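PDB 1KA2: M32 carboxypeptidase from Pyrococcus furiosus, which removes amino acids one at a time from the C terminus of peptides with broad specificity, as a homodimeric cobalt-dependent metallocarboxypeptidase of the M32 family. Local coordinates for residues 152-157 with 167-172; 98-103 with 146-151; 200-205 with 258-263; 211-216 with 253-258. All blocks are in the same frame, centred on the assembly; numbering follows the deposited sequence.

Contact 1 of 4, residues 152-157 with 167-172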
# COMPACT_ATOMS: atom_id res chain seq x y z
N GLU A 152 5.05 -40.53 -3.05
CA GLU A 152 5.15 -41.91 -3.54
C GLU A 152 6.57 -42.46 -3.45
O GLU A 152 6.86 -43.35 -2.65
CB GLU A 152 4.62 -42.01 -4.98
CG GLU A 152 5.65 -41.77 -6.08
CD GLU A 152 5.16 -40.80 -7.16
OE1 GLU A 152 3.99 -40.36 -7.09
OE2 GLU A 152 5.96 -40.49 -8.07
N GLU A 153 7.47 -41.90 -4.26
CA GLU A 153 8.85 -42.35 -4.32
C GLU A 153 9.74 -41.85 -3.19
O GLU A 153 10.05 -42.58 -2.25
CB GLU A 153 9.45 -41.95 -5.67
CG GLU A 153 10.81 -42.57 -5.99
CD GLU A 153 10.73 -44.07 -6.25
OE1 GLU A 153 9.60 -44.62 -6.28
OE2 GLU A 153 11.80 -44.70 -6.43
N GLU A 154 10.15 -40.58 -3.28
CA GLU A 154 11.02 -39.96 -2.29
C GLU A 154 10.35 -38.86 -1.48
O GLU A 154 9.38 -38.24 -1.92
CB GLU A 154 12.23 -39.31 -2.95
CG GLU A 154 13.12 -40.22 -3.72
CD GLU A 154 14.10 -39.42 -4.55
OE1 GLU A 154 14.74 -38.51 -3.98
OE2 GLU A 154 14.23 -39.69 -5.76
N PRO A 155 10.88 -38.59 -0.27
CA PRO A 155 10.33 -37.55 0.60
C PRO A 155 10.56 -36.20 -0.08
O PRO A 155 9.77 -35.27 0.07
CB PRO A 155 11.17 -37.69 1.87
CG PRO A 155 11.56 -39.14 1.87
CD PRO A 155 11.91 -39.38 0.43
N TYR A 156 11.65 -36.10 -0.84
CA TYR A 156 11.99 -34.87 -1.52
C TYR A 156 10.99 -34.52 -2.62
O TYR A 156 10.96 -33.39 -3.09
CB TYR A 156 13.40 -34.95 -2.11
CG TYR A 156 13.93 -33.63 -2.60
CD1 TYR A 156 14.26 -33.45 -3.95
CD2 TYR A 156 14.09 -32.54 -1.73
CE1 TYR A 156 14.74 -32.22 -4.42
CE2 TYR A 156 14.57 -31.31 -2.19
CZ TYR A 156 14.89 -31.16 -3.53
OH TYR A 156 15.37 -29.96 -3.99
N ASP A 157 10.17 -35.49 -3.02
CA ASP A 157 9.16 -35.24 -4.05
C ASP A 157 8.10 -34.33 -3.46
O ASP A 157 7.53 -33.50 -4.16
CB ASP A 157 8.47 -36.53 -4.50
CG ASP A 157 9.40 -37.49 -5.19
OD1 ASP A 157 10.19 -37.06 -6.06
OD2 ASP A 157 9.34 -38.69 -4.88
N LEU A 167 5.83 -31.49 -9.73
CA LEU A 167 7.25 -31.74 -9.93
C LEU A 167 7.67 -32.94 -9.06
O LEU A 167 7.22 -33.08 -7.92
CB LEU A 167 8.07 -30.49 -9.57
CG LEU A 167 9.52 -30.48 -10.06
CD1 LEU A 167 9.53 -30.54 -11.59
CD2 LEU A 167 10.23 -29.22 -9.58
N ARG A 168 8.52 -33.80 -9.61
CA ARG A 168 8.98 -34.99 -8.89
C ARG A 168 10.49 -34.99 -8.89
O ARG A 168 11.11 -34.33 -9.71
CB ARG A 168 8.48 -36.28 -9.56
CG ARG A 168 6.97 -36.51 -9.56
CD ARG A 168 6.43 -36.74 -8.17
NE ARG A 168 5.78 -35.55 -7.64
CZ ARG A 168 4.46 -35.37 -7.58
NH1 ARG A 168 3.64 -36.32 -8.01
NH2 ARG A 168 3.96 -34.24 -7.11
N THR A 169 11.09 -35.74 -7.96
CA THR A 169 12.54 -35.80 -7.89
C THR A 169 13.08 -36.36 -9.21
O THR A 169 14.08 -35.87 -9.74
CB THR A 169 13.02 -36.70 -6.72
OG1 THR A 169 12.54 -36.15 -5.48
CG2 THR A 169 14.55 -36.77 -6.67
N ARG A 170 12.40 -37.38 -9.75
CA ARG A 170 12.80 -38.01 -11.00
C ARG A 170 12.86 -36.97 -12.11
O ARG A 170 13.74 -37.02 -12.96
CB ARG A 170 11.81 -39.13 -11.38
CG ARG A 170 11.43 -40.04 -10.21
CD ARG A 170 10.55 -41.21 -10.65
NE ARG A 170 11.30 -42.23 -11.38
CZ ARG A 170 12.22 -43.03 -10.83
NH1 ARG A 170 12.51 -42.92 -9.54
NH2 ARG A 170 12.85 -43.93 -11.57
N ASP A 171 11.91 -36.04 -12.11
CA ASP A 171 11.90 -34.97 -13.11
C ASP A 171 13.22 -34.20 -13.03
O ASP A 171 13.96 -34.07 -14.01
CB ASP A 171 10.75 -33.99 -12.85
CG ASP A 171 9.38 -34.57 -13.20
OD1 ASP A 171 9.15 -34.90 -14.37
OD2 ASP A 171 8.54 -34.68 -12.29
N VAL A 172 13.52 -33.69 -11.84
CA VAL A 172 14.73 -32.90 -11.61
C VAL A 172 15.99 -33.70 -11.87
O VAL A 172 16.98 -33.17 -12.39
CB VAL A 172 14.77 -32.35 -10.15
CG1 VAL A 172 15.95 -31.40 -9.98
CG2 VAL A 172 13.46 -31.65 -9.82
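Asp157 and Thr169 form the polar centre of this contact. One carboxylate oxygen, Asp157 OD1, accepts two hydrogen bonds. Thr169 OG1 gives one over 2.6 Å, reaching OD1 from above the carboxylate plane. Thr169 N gives the other; it is modelled as unusually short, so its exact length is doubtful. Thr169 carries OG1 beside its own backbone N (chi1 -61°), which lets both donors face the same oxygen. The second oxygen, Asp157 OD2, takes Glu154 N at 2.6 Å on its anti side, tilted out of the carboxylate plane. The carboxylate therefore ties the turn before helix 155-163 to the start of helix 169-192. An alanine in place of Asp157 would probably leave the amides of Thr169 and Glu154 and the Thr169 hydroxyl without their acceptor. Glu154 lays its carboxylate against Thr169, with OE2 3.1 Å from Thr169 CG2, and is paired with Arg371. Arg168 NE bonds to Leu167 O at 2.9 Å, while its NH2 forms a salt bridge with Asp161. On the exposed side, Glu153 OE2 and Arg170 NH1 make a long salt bridge of 3.7 Å. The arrangement is typical of a capped helix N terminus: Asp171, three residues into the helix, accepts the amide of the N-cap residue Arg168 through OD2, and Asp157 of the preceding helix binds the first helical amide.

Contact 2 of 4, residues 98-103 with 146-151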
# COMPACT_ATOMS: atom_id res chain seq x y z
N ARG A 98 -4.21 -28.06 5.13
CA ARG A 98 -4.52 -28.92 6.27
C ARG A 98 -3.54 -30.06 6.52
O ARG A 98 -3.79 -30.91 7.38
CB ARG A 98 -5.94 -29.47 6.16
CG ARG A 98 -6.24 -30.26 4.91
CD ARG A 98 -7.68 -30.77 4.93
NE ARG A 98 -8.12 -31.27 3.64
CZ ARG A 98 -9.31 -31.83 3.41
NH1 ARG A 98 -10.18 -31.95 4.41
NH2 ARG A 98 -9.63 -32.25 2.19
N ALA A 99 -2.44 -30.09 5.78
CA ALA A 99 -1.43 -31.13 5.94
C ALA A 99 -0.61 -30.87 7.21
O ALA A 99 -0.19 -31.80 7.89
CB ALA A 99 -0.51 -31.16 4.73
N PHE A 100 -0.42 -29.58 7.51
CA PHE A 100 0.36 -29.17 8.67
C PHE A 100 -0.46 -28.90 9.93
O PHE A 100 -1.37 -28.08 9.93
CB PHE A 100 1.15 -27.89 8.35
CG PHE A 100 2.20 -28.06 7.28
CD1 PHE A 100 2.90 -26.95 6.81
CD2 PHE A 100 2.50 -29.31 6.74
CE1 PHE A 100 3.87 -27.08 5.82
CE2 PHE A 100 3.46 -29.45 5.76
CZ PHE A 100 4.15 -28.34 5.29
N PRO A 101 -0.13 -29.59 11.03
CA PRO A 101 -0.85 -29.39 12.28
C PRO A 101 -0.59 -27.95 12.72
O PRO A 101 0.51 -27.44 12.56
CB PRO A 101 -0.19 -30.39 13.23
CG PRO A 101 0.29 -31.47 12.31
CD PRO A 101 0.84 -30.70 11.15
N PRO A 102 -1.61 -27.27 13.28
CA PRO A 102 -1.40 -25.89 13.72
C PRO A 102 -0.16 -25.73 14.60
O PRO A 102 0.48 -24.68 14.59
CB PRO A 102 -2.70 -25.55 14.46
CG PRO A 102 -3.25 -26.89 14.86
CD PRO A 102 -2.96 -27.73 13.64
N GLU A 103 0.19 -26.77 15.34
CA GLU A 103 1.38 -26.67 16.18
C GLU A 103 2.64 -26.65 15.32
O GLU A 103 3.59 -25.93 15.63
CB GLU A 103 1.46 -27.82 17.18
CG GLU A 103 0.82 -27.48 18.52
CD GLU A 103 1.30 -26.14 19.07
OE1 GLU A 103 2.07 -25.43 18.39
OE2 GLU A 103 0.89 -25.78 20.20
N ALA A 146 7.69 -33.31 4.66
CA ALA A 146 7.55 -34.26 3.57
C ALA A 146 6.58 -35.37 4.00
O ALA A 146 5.74 -35.80 3.21
CB ALA A 146 8.91 -34.85 3.21
N GLU A 147 6.70 -35.81 5.25
CA GLU A 147 5.82 -36.86 5.77
C GLU A 147 4.38 -36.35 5.93
O GLU A 147 3.43 -37.09 5.70
CB GLU A 147 6.34 -37.38 7.12
CG GLU A 147 7.74 -37.99 7.05
CD GLU A 147 7.82 -39.15 6.08
OE1 GLU A 147 8.92 -39.42 5.55
OE2 GLU A 147 6.78 -39.80 5.85
N TYR A 148 4.22 -35.09 6.32
CA TYR A 148 2.88 -34.52 6.48
C TYR A 148 2.20 -34.38 5.12
O TYR A 148 1.00 -34.62 4.99
CB TYR A 148 2.95 -33.15 7.16
CG TYR A 148 3.14 -33.22 8.66
CD1 TYR A 148 4.11 -32.44 9.30
CD2 TYR A 148 2.32 -34.03 9.45
CE1 TYR A 148 4.27 -32.47 10.69
CE2 TYR A 148 2.47 -34.07 10.84
CZ TYR A 148 3.44 -33.28 11.45
OH TYR A 148 3.59 -33.31 12.82
N LEU A 149 2.98 -33.99 4.11
CA LEU A 149 2.47 -33.82 2.76
C LEU A 149 2.16 -35.16 2.08
O LEU A 149 1.12 -35.30 1.44
CB LEU A 149 3.48 -33.05 1.90
CG LEU A 149 3.56 -31.51 1.90
CD1 LEU A 149 2.65 -30.91 2.94
CD2 LEU A 149 5.00 -31.10 2.14
N GLY A 150 3.07 -36.12 2.22
CA GLY A 150 2.89 -37.42 1.61
C GLY A 150 3.68 -37.47 0.32
O GLY A 150 3.91 -36.43 -0.30
N TYR A 151 4.09 -38.67 -0.10
CA TYR A 151 4.87 -38.82 -1.33
C TYR A 151 4.98 -40.28 -1.75
O TYR A 151 5.00 -41.18 -0.90
CB TYR A 151 6.27 -38.26 -1.10
CG TYR A 151 6.94 -38.84 0.12
CD1 TYR A 151 7.67 -40.03 0.05
CD2 TYR A 151 6.82 -38.22 1.37
CE1 TYR A 151 8.26 -40.59 1.19
CE2 TYR A 151 7.40 -38.77 2.52
CZ TYR A 151 8.11 -39.96 2.42
OH TYR A 151 8.68 -40.52 3.54
O HOH W 1 -0.76 -34.59 6.95
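Ala99, Phe100 and Pro101 pack on Tyr148 and Leu149, where the turn between helices 81-99 and 102-124 meets the C-terminal end of helix 132-149. This is helix-end packing in a mainly helical fold, away from the metal site. Ala99 comes first. Its CB lies 3.6 Å from Leu149 CD1. Its carbonyl oxygen sits 3.5 Å from Tyr148 CB and also accepts from a water, which donates to Tyr148 O as well. The water thus links the two backbones, which make no direct hydrogen bond. Phe100 follows. Its ring sets CD2 and CE2 against the second segment, with Tyr148 CB at the ring edge. Phe100 CE2 is 3.3 Å from Leu149 CD1, a tight approach. Leu149 has a nearly eclipsed chi2 of 6°, which may reflect strain or an uncertain fit of this side chain. Farther out, Phe104 meets the Phe100 ring edge-to-face and also touches the Tyr148 ring. Pro101, the N-cap residue of helix 102-124, ends the walk. Tyr148 keeps CG beside its backbone N (chi1 -79°), and the ring reaches out to the proline, whose CD lies over one face with CG close by. Replacing Tyr148 by an alanine would probably strip Pro101 of this aromatic partner and leave Phe104 without one of its ring neighbours. The proline and tyrosine side chains come from opposite directions and make a CH-pi contact: Pro101 CD stands 3.7 Å from the centroid of the Tyr148 ring, 12° off the ring normal.

Contact 3 of 4, residues 200-205 with 258-263; sequences HPLEKE and YDFRRT
Asp259 lies against Glu203, and its side chain can be followed outward from the backbone. CB rests 3.6 Å from Glu203 O. CG turns anti to the Asp259 backbone N (chi1 -157°), which carries the carboxylate along the Glu203 main chain, and it stays 4.0 Å from Glu203 CA. OD1 is also near Glu203 CA, and it is hydrogen-bonded to Tyr341 OH. OD2 has two partners. A water donates to it at 2.6 Å, and Arg262 NE forms a salt bridge with it whose hydrogen bond is weak. The same water donates to Glu203 OE2 over 2.7 Å. It sits between two carboxylates whose oxygens, Glu203 OE2 and Asp259 OD2, are 4.4 Å apart. Like charges this close would be expected to repel. Arg262, paired with Asp259 OD2, and Arg346, paired with Glu203 OE1, probably offset this. The backbones are only loosely joined: Asp259 N donates to Glu205 O in a weak bond of 3.5 Å. Tyr258 brings the edge of its ring to Glu203 O, at 3.7 Å from CD1. Leu202 CD2 approaches the edge of the Phe260 ring. The loop 200-205, with its short 3-10 segment, packs against the residues leading into helix 261-278, the helix that carries the HEXXH motif. Helix 335-342 packs on both segments, touching Leu202 and Glu203 through Tyr341 and Phe260 through Phe342. Helix 209-223 reaches Phe260 and Thr263 through Met212.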
# COMPACT_ATOMS: atom_id res chain seq x y z
N HIS A 200 34.46 -7.42 -18.27
CA HIS A 200 34.40 -6.31 -19.21
C HIS A 200 34.59 -5.00 -18.46
O HIS A 200 34.13 -4.85 -17.32
CB HIS A 200 33.05 -6.30 -19.94
CG HIS A 200 33.04 -5.47 -21.18
ND1 HIS A 200 33.43 -5.96 -22.40
CD2 HIS A 200 32.75 -4.16 -21.37
CE1 HIS A 200 33.39 -4.98 -23.30
NE2 HIS A 200 32.98 -3.88 -22.70
N PRO A 201 35.28 -4.01 -19.07
CA PRO A 201 35.49 -2.73 -18.39
C PRO A 201 34.20 -1.98 -18.05
O PRO A 201 34.16 -1.19 -17.11
CB PRO A 201 36.40 -1.97 -19.36
CG PRO A 201 36.05 -2.54 -20.70
CD PRO A 201 35.93 -4.02 -20.39
N LEU A 202 33.14 -2.24 -18.82
CA LEU A 202 31.85 -1.60 -18.59
C LEU A 202 31.27 -1.93 -17.20
O LEU A 202 30.38 -1.24 -16.71
CB LEU A 202 30.86 -2.00 -19.69
CG LEU A 202 31.01 -1.23 -21.01
CD1 LEU A 202 30.09 -1.81 -22.08
CD2 LEU A 202 30.67 0.24 -20.75
N GLU A 203 31.80 -2.98 -16.58
CA GLU A 203 31.36 -3.38 -15.25
C GLU A 203 31.78 -2.34 -14.21
O GLU A 203 31.15 -2.22 -13.16
CB GLU A 203 31.98 -4.71 -14.83
CG GLU A 203 31.65 -5.88 -15.72
CD GLU A 203 32.01 -7.20 -15.06
OE1 GLU A 203 31.92 -8.24 -15.74
OE2 GLU A 203 32.39 -7.20 -13.87
N LYS A 204 32.84 -1.60 -14.51
CA LYS A 204 33.34 -0.60 -13.57
C LYS A 204 32.79 0.80 -13.80
O LYS A 204 32.86 1.66 -12.92
CB LYS A 204 34.87 -0.58 -13.61
CG LYS A 204 35.50 -1.88 -13.11
CD LYS A 204 37.03 -1.87 -13.22
CE LYS A 204 37.60 -3.19 -12.70
NZ LYS A 204 39.07 -3.29 -12.88
N GLU A 205 32.23 1.03 -14.98
CA GLU A 205 31.68 2.34 -15.27
C GLU A 205 30.56 2.71 -14.30
O GLU A 205 29.57 1.99 -14.17
CB GLU A 205 31.18 2.37 -16.72
CG GLU A 205 32.27 2.11 -17.78
CD GLU A 205 33.40 3.14 -17.77
OE1 GLU A 205 33.30 4.16 -17.06
OE2 GLU A 205 34.41 2.92 -18.49
N TYR A 258 26.60 1.30 -10.48
CA TYR A 258 27.66 0.87 -11.40
C TYR A 258 27.23 -0.46 -12.03
O TYR A 258 26.29 -1.09 -11.56
CB TYR A 258 28.99 0.71 -10.64
CG TYR A 258 29.00 -0.41 -9.62
CD1 TYR A 258 29.45 -1.68 -9.96
CD2 TYR A 258 28.53 -0.20 -8.32
CE1 TYR A 258 29.43 -2.73 -9.02
CE2 TYR A 258 28.50 -1.23 -7.38
CZ TYR A 258 28.96 -2.50 -7.74
OH TYR A 258 28.94 -3.53 -6.82
N ASP A 259 27.91 -0.88 -13.10
CA ASP A 259 27.59 -2.13 -13.79
C ASP A 259 26.13 -2.02 -14.27
O ASP A 259 25.29 -2.82 -13.87
CB ASP A 259 27.73 -3.31 -12.83
CG ASP A 259 27.97 -4.63 -13.54
OD1 ASP A 259 27.72 -4.71 -14.76
OD2 ASP A 259 28.39 -5.59 -12.88
N PHE A 260 25.86 -1.06 -15.14
CA PHE A 260 24.50 -0.81 -15.62
C PHE A 260 23.71 -1.99 -16.20
O PHE A 260 22.48 -1.90 -16.33
CB PHE A 260 24.48 0.38 -16.60
CG PHE A 260 24.86 0.04 -18.03
CD1 PHE A 260 23.94 -0.54 -18.90
CD2 PHE A 260 26.12 0.38 -18.52
CE1 PHE A 260 24.26 -0.77 -20.23
CE2 PHE A 260 26.45 0.15 -19.86
CZ PHE A 260 25.52 -0.42 -20.72
N ARG A 261 24.39 -3.07 -16.53
CA ARG A 261 23.73 -4.25 -17.08
C ARG A 261 22.71 -4.78 -16.06
O ARG A 261 21.64 -5.26 -16.42
CB ARG A 261 24.76 -5.35 -17.38
CG ARG A 261 25.41 -5.92 -16.11
CD ARG A 261 26.68 -6.71 -16.39
NE ARG A 261 26.48 -7.72 -17.42
CZ ARG A 261 26.70 -9.02 -17.25
NH1 ARG A 261 27.12 -9.48 -16.07
NH2 ARG A 261 26.51 -9.87 -18.26
N ARG A 262 23.07 -4.70 -14.79
CA ARG A 262 22.23 -5.21 -13.71
C ARG A 262 20.81 -4.65 -13.66
O ARG A 262 19.84 -5.40 -13.71
CB ARG A 262 22.89 -4.94 -12.36
CG ARG A 262 24.19 -5.67 -12.11
CD ARG A 262 24.84 -5.08 -10.87
NE ARG A 262 26.16 -5.64 -10.60
CZ ARG A 262 26.37 -6.85 -10.09
NH1 ARG A 262 25.33 -7.62 -9.78
NH2 ARG A 262 27.61 -7.28 -9.89
N THR A 263 20.70 -3.33 -13.56
CA THR A 263 19.39 -2.72 -13.47
C THR A 263 18.59 -2.95 -14.74
O THR A 263 17.38 -3.15 -14.68
CB THR A 263 19.50 -1.21 -13.16
OG1 THR A 263 18.18 -0.70 -12.91
CG2 THR A 263 20.13 -0.44 -14.33
O HOH W 2 30.53 -6.69 -11.99

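Contact 4 of 4, residues 211-216 with 253-258; sequences WMERVN and TRYEGY
Tyr255 places its ring against three residues of helix 209-223: Met212, Glu213 and Asn216. Asn216 ND2 donates to Tyr255 OH in a weak but nearly straight hydrogen bond, 3.2 Å long with an N-H...O angle of 171°. The two side chains come from opposite directions, and the amide and ring planes are 34° apart. Beside the hydroxyl, Glu213 CB comes within 3.3 Å of Tyr255 OH. Met212 CB touches the same ring at 3.8 Å from CE2, while the rest of the methionine chain bends away. Tyr255 holds CG beside its backbone N (chi1 -61°), and the ring extends from the loop to the helix. Thr253 adds a looser touch, with CG2 4.1 Å from Asn216 ND2. The next shell centres on Thr263 in helix 261-278. Its hydroxyl is hydrogen-bonded to Asn216 ND2, Thr253 OG1 and Arg254 O, so one side chain orients both segments; for Asn216 it is the stronger partner. The loop is also shaped from within. Arg254 NE forms a salt bridge with Glu256 OE2 at 2.9 Å, in the guanidinium plane. Gly257 turns the chain with a positive phi and is held by Tyr207. Thr253 ends strand 248-253 just after the DXRXT motif. Its side chain lies about 6 Å from that of Glu270, the predicted proton donor/acceptor, and about 12 Å from the magnesium ion. The contact therefore belongs to the packing near an HEXXH metallopeptidase site, where a strand end and two helices meet.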
# COMPACT_ATOMS: atom_id res chain seq x y z
N TRP A 211 20.31 8.71 -14.73
CA TRP A 211 20.72 8.30 -16.07
C TRP A 211 20.08 6.97 -16.47
O TRP A 211 19.49 6.86 -17.54
CB TRP A 211 22.24 8.14 -16.17
CG TRP A 211 23.04 9.40 -16.00
CD1 TRP A 211 22.56 10.68 -15.95
CD2 TRP A 211 24.46 9.50 -15.88
NE1 TRP A 211 23.60 11.57 -15.80
CE2 TRP A 211 24.78 10.87 -15.75
CE3 TRP A 211 25.50 8.56 -15.86
CZ2 TRP A 211 26.09 11.33 -15.61
CZ3 TRP A 211 26.81 9.02 -15.72
CH2 TRP A 211 27.09 10.39 -15.60
N MET A 212 20.22 5.96 -15.61
CA MET A 212 19.68 4.64 -15.90
C MET A 212 18.18 4.56 -15.78
O MET A 212 17.55 3.74 -16.45
CB MET A 212 20.33 3.58 -15.01
CG MET A 212 21.76 3.26 -15.42
SD MET A 212 21.87 3.04 -17.21
CE MET A 212 21.03 1.49 -17.40
N GLU A 213 17.58 5.39 -14.93
CA GLU A 213 16.13 5.34 -14.81
C GLU A 213 15.51 5.87 -16.10
O GLU A 213 14.38 5.52 -16.45
CB GLU A 213 15.62 6.07 -13.55
CG GLU A 213 15.79 7.57 -13.47
CD GLU A 213 15.41 8.10 -12.08
OE1 GLU A 213 15.27 9.32 -11.92
OE2 GLU A 213 15.27 7.28 -11.16
N ARG A 214 16.27 6.68 -16.84
CA ARG A 214 15.80 7.20 -18.12
C ARG A 214 15.88 6.05 -19.13
O ARG A 214 15.00 5.90 -19.99
CB ARG A 214 16.67 8.38 -18.59
CG ARG A 214 16.40 9.71 -17.89
CD ARG A 214 16.93 10.90 -18.69
NE ARG A 214 18.32 11.26 -18.38
CZ ARG A 214 18.68 11.93 -17.29
NH1 ARG A 214 17.77 12.32 -16.41
NH2 ARG A 214 19.96 12.23 -17.09
N VAL A 215 16.92 5.24 -19.03
CA VAL A 215 17.09 4.10 -19.93
C VAL A 215 16.05 3.03 -19.63
O VAL A 215 15.38 2.53 -20.55
CB VAL A 215 18.52 3.51 -19.82
CG1 VAL A 215 18.60 2.19 -20.55
CG2 VAL A 215 19.54 4.48 -20.44
N ASN A 216 15.89 2.66 -18.36
CA ASN A 216 14.90 1.65 -18.00
C ASN A 216 13.50 2.10 -18.45
O ASN A 216 12.75 1.31 -19.04
CB ASN A 216 14.89 1.36 -16.49
CG ASN A 216 16.07 0.50 -16.05
OD1 ASN A 216 16.61 -0.29 -16.84
ND2 ASN A 216 16.47 0.63 -14.78
N THR A 253 13.14 -2.35 -9.40
CA THR A 253 14.49 -2.69 -9.80
C THR A 253 15.32 -1.96 -8.79
O THR A 253 14.79 -1.43 -7.81
CB THR A 253 14.84 -2.15 -11.20
OG1 THR A 253 16.14 -2.63 -11.58
CG2 THR A 253 14.84 -0.63 -11.21
N ARG A 254 16.62 -1.95 -8.99
CA ARG A 254 17.48 -1.22 -8.08
C ARG A 254 18.58 -0.65 -8.92
O ARG A 254 18.87 -1.16 -10.01
CB ARG A 254 18.05 -2.12 -6.99
CG ARG A 254 19.01 -3.17 -7.47
CD ARG A 254 19.66 -3.84 -6.28
NE ARG A 254 20.29 -5.09 -6.66
CZ ARG A 254 20.13 -6.24 -6.00
NH1 ARG A 254 19.36 -6.28 -4.93
NH2 ARG A 254 20.75 -7.33 -6.42
N TYR A 255 19.18 0.42 -8.43
CA TYR A 255 20.26 1.07 -9.12
C TYR A 255 21.52 1.01 -8.26
O TYR A 255 21.70 1.84 -7.38
CB TYR A 255 19.87 2.52 -9.42
CG TYR A 255 18.64 2.64 -10.31
CD1 TYR A 255 17.38 2.88 -9.77
CD2 TYR A 255 18.74 2.47 -11.69
CE1 TYR A 255 16.24 2.97 -10.59
CE2 TYR A 255 17.62 2.55 -12.51
CZ TYR A 255 16.37 2.80 -11.96
OH TYR A 255 15.27 2.88 -12.78
N GLU A 256 22.36 0.00 -8.50
CA GLU A 256 23.60 -0.19 -7.76
C GLU A 256 24.52 1.02 -7.87
O GLU A 256 25.31 1.28 -6.98
CB GLU A 256 24.37 -1.41 -8.27
CG GLU A 256 23.76 -2.77 -7.98
CD GLU A 256 22.69 -3.15 -8.97
OE1 GLU A 256 22.48 -2.37 -9.92
OE2 GLU A 256 22.06 -4.21 -8.79
N GLY A 257 24.43 1.72 -8.99
CA GLY A 257 25.28 2.88 -9.20
C GLY A 257 26.42 2.57 -10.15
O GLY A 257 27.15 3.48 -10.57
N TYR A 258 26.60 1.30 -10.48
CA TYR A 258 27.66 0.87 -11.40
C TYR A 258 27.23 -0.46 -12.03
O TYR A 258 26.29 -1.09 -11.56
CB TYR A 258 28.99 0.71 -10.64
CG TYR A 258 29.00 -0.41 -9.62
CD1 TYR A 258 29.45 -1.68 -9.96
CD2 TYR A 258 28.53 -0.20 -8.32
CE1 TYR A 258 29.43 -2.73 -9.02
CE2 TYR A 258 28.50 -1.23 -7.38
CZ TYR A 258 28.96 -2.50 -7.74
OH TYR A 258 28.94 -3.53 -6.82

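From the N terminus, contact 2 comes first, bringing helix 132-149 back to the turn between helices 81-99 and 102-124. Residues 152-157 follow at once and open contact 1, which closes the short connection to helix 169-192. These two contacts run in series and touch where Pro155 packs on Ala146. The chain then crosses to the opposite side of its centre, about 40 Å away between the centres of contacts 1 and 3. There contact 3 closes the long loop 200-263. Contact 4 closes wholly within it, spanning the three-stranded sheet, and the two share Tyr258. Together they tie helix 209-223 and its preceding loop to the start of the HEXXH helix 261-278. No two contacts cross.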